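Aluminum resistance protein (PDB 3I16) probably cleaves carbon-sulfur bonds with the help of pyridoxal-5'-phosphate, as a lyase of the methionine gamma-lyase family implicated in aluminium resistance. Local coordinates at residues H96-N99 with G100-L104. Residues are numbered along the deposited sequence; the frame is centred on the assembly and turned at random.
Sequences HFVN and GTHAL. With PLP (pyridoxal-5'-phosphate), chain J.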
loop_
_atom_site.group_PDB
_atom_site.type_symbol
_atom_site.label_atom_id
_atom_site.label_comp_id
_atom_site.label_asym_id
_atom_site.label_seq_id
_atom_site.Cartn_x
_atom_site.Cartn_y
_atom_site.Cartn_z
ATOM N N HIS B 96 7.878 -12.608 0.234
ATOM C CA HIS B 96 7.157 -13.863 0.225
ATOM C C HIS B 96 7.610 -14.860 1.329
ATOM O O HIS B 96 6.850 -15.781 1.628
ATOM C CB HIS B 96 7.275 -14.518 -1.177
ATOM C CG HIS B 96 6.798 -13.646 -2.302
ATOM N ND1 HIS B 96 7.474 -12.511 -2.704
ATOM C CD2 HIS B 96 5.719 -13.747 -3.116
ATOM C CE1 HIS B 96 6.813 -11.936 -3.695
ATOM N NE2 HIS B 96 5.747 -12.668 -3.971
ATOM N N PHE B 97 8.821 -14.720 1.886
ATOM C CA PHE B 97 9.263 -15.605 2.992
ATOM C C PHE B 97 8.510 -15.125 4.222
ATOM O O PHE B 97 8.550 -13.942 4.553
ATOM C CB PHE B 97 10.756 -15.558 3.309
ATOM C CG PHE B 97 11.652 -16.138 2.247
ATOM C CD1 PHE B 97 11.736 -17.509 2.057
ATOM C CD2 PHE B 97 12.476 -15.311 1.492
ATOM C CE1 PHE B 97 12.570 -18.038 1.100
ATOM C CE2 PHE B 97 13.309 -15.838 0.509
ATOM C CZ PHE B 97 13.377 -17.194 0.324
ATOM N N VAL B 98 7.833 -16.041 4.907
ATOM C CA VAL B 98 6.948 -15.662 6.004
ATOM C C VAL B 98 7.680 -15.340 7.307
ATOM O O VAL B 98 7.136 -14.657 8.176
ATOM C CB VAL B 98 5.782 -16.706 6.194
ATOM C CG1 VAL B 98 4.938 -16.800 4.904
ATOM C CG2 VAL B 98 6.280 -18.082 6.635
ATOM N N ASN B 99 8.897 -15.844 7.423
ATOM C CA ASN B 99 9.758 -15.658 8.579
ATOM C C ASN B 99 11.119 -16.234 8.239
ATOM O O ASN B 99 11.325 -16.702 7.115
ATOM C CB ASN B 99 9.162 -16.320 9.843
ATOM C CG ASN B 99 8.876 -17.788 9.671
ATOM O OD1 ASN B 99 9.524 -18.503 8.891
ATOM N ND2 ASN B 99 7.881 -18.264 10.419
ATOM N N GLY B 100 12.053 -16.163 9.183
ATOM C CA GLY B 100 13.383 -16.694 8.974
ATOM C C GLY B 100 13.434 -18.196 8.791
ATOM O O GLY B 100 14.229 -18.697 8.014
ATOM N N THR B 101 12.603 -18.921 9.525
ATOM C CA THR B 101 12.545 -20.377 9.381
ATOM C C THR B 101 12.195 -20.762 7.935
ATOM O O THR B 101 12.726 -21.732 7.392
ATOM C CB THR B 101 11.519 -20.961 10.376
ATOM O OG1 THR B 101 11.855 -20.518 11.697
ATOM C CG2 THR B 101 11.480 -22.479 10.334
ATOM N N HIS B 102 11.305 -19.994 7.311
ATOM C CA HIS B 102 10.925 -20.245 5.929
ATOM C C HIS B 102 12.152 -20.132 5.024
ATOM O O HIS B 102 12.415 -21.046 4.245
ATOM C CB HIS B 102 9.793 -19.307 5.503
ATOM C CG HIS B 102 9.213 -19.606 4.159
ATOM N ND1 HIS B 102 8.303 -18.764 3.551
ATOM C CD2 HIS B 102 9.454 -20.605 3.275
ATOM C CE1 HIS B 102 7.965 -19.270 2.377
ATOM N NE2 HIS B 102 8.651 -20.386 2.188
ATOM N N ALA B 103 12.929 -19.059 5.174
ATOM C CA ALA B 103 14.137 -18.868 4.373
ATOM C C ALA B 103 15.149 -20.007 4.582
ATOM O O ALA B 103 15.707 -20.518 3.625
ATOM C CB ALA B 103 14.792 -17.521 4.689
ATOM N N LEU B 104 15.372 -20.411 5.831
ATOM C CA LEU B 104 16.307 -21.497 6.137
ATOM C C LEU B 104 15.834 -22.824 5.556
ATOM O O LEU B 104 16.602 -23.559 4.933
ATOM C CB LEU B 104 16.482 -21.624 7.647
ATOM C CG LEU B 104 17.113 -20.401 8.327
ATOM C CD1 LEU B 104 16.737 -20.382 9.781
ATOM C CD2 LEU B 104 18.611 -20.390 8.161
HETATM N N1 PLP J . 17.685 -19.134 13.465
HETATM C C2 PLP J . 18.035 -18.447 14.588
HETATM C C2A PLP J . 19.305 -18.787 15.305
HETATM C C3 PLP J . 17.193 -17.431 15.037
HETATM O O3 PLP J . 17.550 -16.729 16.162
HETATM C C4 PLP J . 16.005 -17.131 14.354
HETATM C C5 PLP J . 15.661 -17.847 13.212
HETATM C C6 PLP J . 16.523 -18.833 12.778
HETATM C C5A PLP J . 14.416 -17.570 12.389
HETATM O O4P PLP J . 13.290 -17.380 13.180
HETATM P P PLP J . 11.841 -16.841 12.647
HETATM O O1P PLP J . 11.907 -15.579 11.801
HETATM O O2P PLP J . 11.138 -16.489 13.936
HETATM O O3P PLP J . 11.171 -17.950 11.850
#
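N99 caps the helix that starts at G100: its OD1 accepts the backbone N-H of H102 at 2.8 Å, the donor lying nearly in line with the C=O bond (172°). With chi1 at 56°, CG sits between the backbone N and the carbonyl carbon, which turns the amide back over the first turn. On the side of the cofactor, the two leading amides of the helix grip the phosphate of pyridoxal-5'-phosphate, G100 N reaching O1P at 2.7 Å and T101 N reaching O3P at 2.9 Å. T101 OG1 gives a second bond to O3P, also 2.7 Å long, and is itself hydrogen-bonded to T128 OG1. L104 CD1 approaches ring atom C6 of the cofactor.

Behind this shell, H102 ties the helix to the incoming loop. Its CG stands anti to the backbone N, carrying the imidazole back along the loop, where ND1 accepts V98 N at 3.1 Å close to the ring plane. F97 directs an edge at the imidazole face in a T-shaped pair, planes at 78°, with CD1 above the ring centre. A103 CB lies over one face of the F97 ring in a CH-pi contact, 4.2 Å from its centroid. L271 of the same chain touches F97 and H102, and L271 of the second subunit also packs on H102, while Y68 of the second subunit packs on N99 and its OH bonds to the cofactor.

V98 N donating to H102 ND1 makes ND1 the acceptor, so any ring proton probably sits on NE2; this bond, with the F97 edge over the face, holds the ring's rotation. As in other phosphate-binding helix N-termini of this fold, the cap leaves the first two amides directed at the anion, and the helix dipole would be expected to add to its stabilisation.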